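Shikimate dehydrogenase (NADP(+)) (Peptoclostridium difficile, PDB 5DZS) probably catalyses the reversible NADPH-linked reduction of 3-dehydroshikimate to shikimate, a step on the chorismate pathway to the aromatic amino acids. Local coordinates at residues F103-D106 and S107-K110; P194-K197 and S198-Q201. One frame throughout, in Å; residues are numbered along the deposited sequence. Where two conformers were deposited one is given.

How the contacts relate
Both contacts are local: contact 1 is two turns within a helix, contact 2 the N-terminal start of one, and they serve different parts of the shikimate dehydrogenase fold. Contact 1 lies in helix 101-111, which starts at D101, a predicted shikimate ligand. One flank of that helix comes close to the predicted sites: the side chain of L105 is about 4 Å from that of L209, a predicted NADP(+) ligand. Contact 2 opens the short helix 197-200, which leads into strand 205-208 of the parallel nucleotide-binding sheet, away from the annotated sites. The centres of contact 1 and contact 2 are 24 Å apart and the nearest atoms of the two contacts about 14 Å, so they do not meet directly. Strand 205-208 connects them indirectly, since M108 and F109 pack on its I207.

Contact 1: residues F103-D106 and S107-K110; sequences FGLD and SMFK
Helix 101-111 is amphipathic, and the clearest sign on its polar side is the i to i+4 salt bridge between D106 and K110. K110 NZ reaches D106 OD2 at 2.7 Å, on the syn lone pair. In D106 a chi1 of 177° swings CG to the carbonyl-carbon side, and the carboxylate ends beside K110, whose extended chain comes across to meet it and leaves K110 CE 3.4 Å from D106 OD1. An acid one turn before a lysine suits this surface, because the two charges probably offset each other. The backbone beneath repeats the alpha-helical bond four times, as from M108 N to G104 O (3.0 Å). Beyond D101, a predicted shikimate ligand at its start, the helix packs on helix 128-139, strand 205-208 and helix 233-248 in this two-domain dehydrogenase fold. G104, lacking a side chain, lies close to Q239, another predicted shikimate ligand. On the apolar flank L105 and M108 run alongside each other, and in one of the two modelled conformers of M108 its CE lies 3.6 Å from L105 CD2. Both side chains rest on L209. F109 directs its ring edge at the L105 carbonyl: F109 CD1 is 3.0 Å from L105 O, which lies in the ring plane and also accepts F109 N at 2.9 Å. Y136 of helix 128-139 meets the same ring with the planes at about 40°, while F103 forms a cation-pi contact with K242.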
ATOM      1  N   PHE B 103     -12.375  -1.513  -3.623  1.00 33.95           N
ATOM      2  CA  PHE B 103     -11.850  -2.761  -3.047  1.00 36.07           C
ATOM      3  C   PHE B 103     -12.880  -3.540  -2.226  1.00 35.54           C
ATOM      4  O   PHE B 103     -13.045  -4.761  -2.420  1.00 32.14           O
ATOM      5  CB  PHE B 103     -10.604  -2.498  -2.192  1.00 35.04           C
ATOM      6  CG  PHE B 103     -10.250  -3.652  -1.315  1.00 34.80           C
ATOM      7  CD1 PHE B 103      -9.427  -4.671  -1.781  1.00 37.44           C
ATOM      8  CD2 PHE B 103     -10.803  -3.769  -0.056  1.00 36.35           C
ATOM      9  CE1 PHE B 103      -9.138  -5.766  -0.978  1.00 37.36           C
ATOM     10  CE2 PHE B 103     -10.522  -4.860   0.742  1.00 34.56           C
ATOM     11  CZ  PHE B 103      -9.689  -5.861   0.277  1.00 41.70           C
ATOM     12  N   GLY B 104     -13.598  -2.836  -1.345  1.00 33.73           N
ATOM     13  CA  GLY B 104     -14.599  -3.460  -0.489  1.00 34.02           C
ATOM     14  C   GLY B 104     -15.753  -4.033  -1.292  1.00 33.25           C
ATOM     15  O   GLY B 104     -16.280  -5.100  -0.936  1.00 34.20           O
ATOM     16  N   LEU B 105     -16.172  -3.327  -2.348  1.00 36.54           N
ATOM     17  CA  LEU B 105     -17.251  -3.815  -3.211  1.00 34.96           C
ATOM     18  C   LEU B 105     -16.803  -5.109  -3.904  1.00 34.35           C
ATOM     19  O   LEU B 105     -17.530  -6.106  -3.909  1.00 34.98           O
ATOM     20  CB  LEU B 105     -17.639  -2.775  -4.267  1.00 36.21           C
ATOM     21  CG  LEU B 105     -18.366  -1.515  -3.784  1.00 37.90           C
ATOM     22  CD1 LEU B 105     -18.204  -0.376  -4.783  1.00 40.84           C
ATOM     23  CD2 LEU B 105     -19.834  -1.819  -3.525  1.00 38.32           C
ATOM     24  N   ASP B 106     -15.588  -5.085  -4.457  1.00 35.83           N
ATOM     25  CA  ASP B 106     -15.050  -6.251  -5.150  1.00 36.17           C
ATOM     26  C   ASP B 106     -15.078  -7.451  -4.209  1.00 36.38           C
ATOM     27  O   ASP B 106     -15.518  -8.535  -4.568  1.00 34.32           O
ATOM     28  CB  ASP B 106     -13.629  -5.994  -5.624  1.00 39.41           C
ATOM     29  CG  ASP B 106     -13.015  -7.200  -6.290  1.00 41.70           C
ATOM     30  OD1 ASP B 106     -13.514  -7.612  -7.347  1.00 46.87           O
ATOM     31  OD2 ASP B 106     -12.022  -7.728  -5.764  1.00 45.98           O
ATOM     32  N   SER B 107     -14.600  -7.233  -2.995  1.00 35.11           N
ATOM     33  CA  SER B 107     -14.568  -8.249  -1.954  1.00 34.97           C
ATOM     34  C   SER B 107     -15.954  -8.849  -1.645  1.00 35.48           C
ATOM     35  O   SER B 107     -16.121 -10.089  -1.617  1.00 34.86           O
ATOM     36  CB  SER B 107     -13.992  -7.618  -0.688  1.00 39.85           C
ATOM     37  OG  SER B 107     -13.904  -8.556   0.354  1.00 42.68           O
ATOM     38  N   MET B 108     -16.923  -7.956  -1.422  0.50 32.94           N
ATOM     39  CA  MET B 108     -18.328  -8.290  -1.112  0.50 32.67           C
ATOM     40  C   MET B 108     -18.992  -9.096  -2.236  0.50 32.00           C
ATOM     41  O   MET B 108     -19.723 -10.052  -1.982  0.50 32.70           O
ATOM     42  CB  MET B 108     -19.115  -6.987  -0.878  0.50 32.38           C
ATOM     43  CG  MET B 108     -20.628  -7.140  -0.718  0.50 32.91           C
ATOM     44  SD  MET B 108     -21.535  -5.562  -0.623  0.50 31.47           S
ATOM     45  CE  MET B 108     -21.249  -4.907  -2.263  0.50 31.43           C
ATOM     46  N   PHE B 109     -18.750  -8.682  -3.474  1.00 32.51           N
ATOM     47  CA  PHE B 109     -19.317  -9.362  -4.656  1.00 33.55           C
ATOM     48  C   PHE B 109     -18.746 -10.763  -4.821  1.00 34.90           C
ATOM     49  O   PHE B 109     -19.480 -11.699  -5.134  1.00 35.83           O
ATOM     50  CB  PHE B 109     -19.116  -8.546  -5.932  1.00 34.32           C
ATOM     51  CG  PHE B 109     -20.166  -7.496  -6.149  1.00 35.49           C
ATOM     52  CD1 PHE B 109     -20.096  -6.282  -5.498  1.00 35.40           C
ATOM     53  CD2 PHE B 109     -21.220  -7.720  -7.016  1.00 37.63           C
ATOM     54  CE1 PHE B 109     -21.052  -5.306  -5.704  1.00 37.29           C
ATOM     55  CE2 PHE B 109     -22.194  -6.750  -7.220  1.00 38.78           C
ATOM     56  CZ  PHE B 109     -22.103  -5.540  -6.568  1.00 39.74           C
ATOM     57  N   LYS B 110     -17.446 -10.916  -4.596  1.00 35.18           N
ATOM     58  CA  LYS B 110     -16.820 -12.234  -4.679  1.00 37.50           C
ATOM     59  C   LYS B 110     -17.351 -13.147  -3.591  1.00 37.80           C
ATOM     60  O   LYS B 110     -17.650 -14.304  -3.839  1.00 36.40           O
ATOM     61  CB  LYS B 110     -15.300 -12.133  -4.547  1.00 40.51           C
ATOM     62  CG  LYS B 110     -14.614 -11.520  -5.749  1.00 42.92           C
ATOM     63  CD  LYS B 110     -13.148 -11.278  -5.455  1.00 45.85           C
ATOM     64  CE  LYS B 110     -12.421 -10.728  -6.667  1.00 47.67           C
ATOM     65  NZ  LYS B 110     -11.099 -10.170  -6.283  1.00 49.61           N
TER

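Contact 2: residues P194-K197 and S198-Q201; sequences PVSK and SIIQ
V195 overlaps I200 obliquely, its CG2 methyl lying 3.6 Å from I200 CG1. I200 CG1 is held opposite the carbonyl carbon of its own residue (chi1 -67°), which lays it over the start of the helix, 3.5 Å from S196 O. V195 also meets I199, V195 CB against I199 CG2 at 4.1 Å. These branched residues suit a buried flank: V195 and I200 both pack on F218 of helix 217-224, while I199 faces I178 of strand 177-180. Between them S196 O accepts two amides. I200 N gives S196 O a nearly straight bond (3.0 Å, 168°) that lies in the carbonyl plane; that from I199 N is weak, bent to 130°. Q201 N continues the turn to K197 O at 2.9 Å. S196 OG is 3.5 Å from I199 N and 3.7 Å from I199 CG1. S198 is exposed, as a small polar residue can be, while exposed K197 also lies against I221 and M225. S196 holds the N-cap position of helix 197-200, and V195, just before it, makes an apolar contact with I200 four residues beyond the cap, the pairing known as a hydrophobic staple.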
ATOM      1  N   PRO B 194     -35.404   3.194   0.273  1.00 42.09           N
ATOM      2  CA  PRO B 194     -35.216   4.251  -0.732  1.00 42.25           C
ATOM      3  C   PRO B 194     -36.093   4.059  -1.974  1.00 43.06           C
ATOM      4  O   PRO B 194     -36.284   5.004  -2.745  1.00 45.92           O
ATOM      5  CB  PRO B 194     -33.737   4.121  -1.114  1.00 40.99           C
ATOM      6  CG  PRO B 194     -33.369   2.727  -0.754  1.00 39.62           C
ATOM      7  CD  PRO B 194     -34.193   2.371   0.440  1.00 40.51           C
ATOM      8  N   VAL B 195     -36.601   2.842  -2.165  1.00 43.18           N
ATOM      9  CA  VAL B 195     -37.466   2.535  -3.295  1.00 43.74           C
ATOM     10  C   VAL B 195     -38.633   1.675  -2.856  1.00 45.95           C
ATOM     11  O   VAL B 195     -38.547   0.923  -1.881  1.00 47.92           O
ATOM     12  CB  VAL B 195     -36.715   1.815  -4.433  1.00 43.08           C
ATOM     13  CG1 VAL B 195     -35.726   2.761  -5.092  1.00 42.48           C
ATOM     14  CG2 VAL B 195     -36.028   0.548  -3.934  1.00 42.96           C
ATOM     15  N   SER B 196     -39.722   1.791  -3.598  1.00 47.60           N
ATOM     16  CA  SER B 196     -40.925   1.050  -3.316  1.00 51.02           C
ATOM     17  C   SER B 196     -40.797  -0.425  -3.670  1.00 51.07           C
ATOM     18  O   SER B 196     -39.930  -0.836  -4.447  1.00 47.21           O
ATOM     19  CB  SER B 196     -42.082   1.635  -4.121  1.00 53.56           C
ATOM     20  OG  SER B 196     -41.818   1.517  -5.512  1.00 52.68           O
ATOM     21  N   LYS B 197     -41.709  -1.199  -3.103  1.00 54.35           N
ATOM     22  CA  LYS B 197     -41.816  -2.629  -3.341  1.00 57.43           C
ATOM     23  C   LYS B 197     -41.974  -2.914  -4.842  1.00 57.50           C
ATOM     24  O   LYS B 197     -41.444  -3.899  -5.351  1.00 55.92           O
ATOM     25  CB  LYS B 197     -43.032  -3.162  -2.571  1.00 63.40           C
ATOM     26  CG  LYS B 197     -43.164  -4.671  -2.559  1.00 67.57           C
ATOM     27  CD  LYS B 197     -44.384  -5.166  -1.793  1.00 73.08           C
ATOM     28  CE  LYS B 197     -45.690  -4.766  -2.466  1.00 78.24           C
ATOM     29  NZ  LYS B 197     -46.874  -5.399  -1.818  1.00 84.79           N
ATOM     30  N   SER B 198     -42.709  -2.043  -5.537  1.00 58.38           N
ATOM     31  CA  SER B 198     -42.945  -2.183  -6.982  1.00 59.78           C
ATOM     32  C   SER B 198     -41.664  -2.108  -7.810  1.00 56.79           C
ATOM     33  O   SER B 198     -41.552  -2.764  -8.851  1.00 56.49           O
ATOM     34  CB  SER B 198     -43.916  -1.109  -7.462  1.00 61.57           C
ATOM     35  OG  SER B 198     -45.154  -1.220  -6.793  1.00 68.69           O
ATOM     36  N   ILE B 199     -40.716  -1.283  -7.367  1.00 52.39           N
ATOM     37  CA  ILE B 199     -39.424  -1.162  -8.051  1.00 50.33           C
ATOM     38  C   ILE B 199     -38.557  -2.363  -7.674  1.00 49.09           C
ATOM     39  O   ILE B 199     -37.915  -2.969  -8.534  1.00 49.11           O
ATOM     40  CB  ILE B 199     -38.704   0.161  -7.701  1.00 48.47           C
ATOM     41  CG1 ILE B 199     -39.430   1.344  -8.360  1.00 51.83           C
ATOM     42  CG2 ILE B 199     -37.233   0.126  -8.148  1.00 44.71           C
ATOM     43  CD1 ILE B 199     -38.919   2.706  -7.920  1.00 51.87           C
ATOM     44  N   ILE B 200     -38.563  -2.724  -6.392  1.00 48.92           N
ATOM     45  CA  ILE B 200     -37.780  -3.871  -5.923  1.00 49.04           C
ATOM     46  C   ILE B 200     -38.200  -5.147  -6.643  1.00 50.74           C
ATOM     47  O   ILE B 200     -37.384  -6.016  -6.933  1.00 49.07           O
ATOM     48  CB  ILE B 200     -37.901  -4.064  -4.398  1.00 49.87           C
ATOM     49  CG1 ILE B 200     -37.229  -2.882  -3.688  1.00 47.89           C
ATOM     50  CG2 ILE B 200     -37.234  -5.368  -3.976  1.00 49.72           C
ATOM     51  CD1 ILE B 200     -37.345  -2.888  -2.178  1.00 48.09           C
ATOM     52  N   GLN B 201     -39.481  -5.242  -6.957  1.00 55.86           N
ATOM     53  CA  GLN B 201     -39.983  -6.413  -7.648  1.00 59.83           C
ATOM     54  C   GLN B 201     -39.332  -6.610  -9.029  1.00 58.17           C
ATOM     55  O   GLN B 201     -39.263  -7.734  -9.514  1.00 59.29           O
ATOM     56  CB  GLN B 201     -41.496  -6.310  -7.776  1.00 66.24           C
ATOM     57  CG  GLN B 201     -42.173  -7.579  -8.246  1.00 73.58           C
ATOM     58  CD  GLN B 201     -43.673  -7.472  -8.148  1.00 79.63           C
ATOM     59  OE1 GLN B 201     -44.200  -6.467  -7.666  1.00 82.67           O
ATOM     60  NE2 GLN B 201     -44.376  -8.508  -8.594  1.00 85.64           N
TER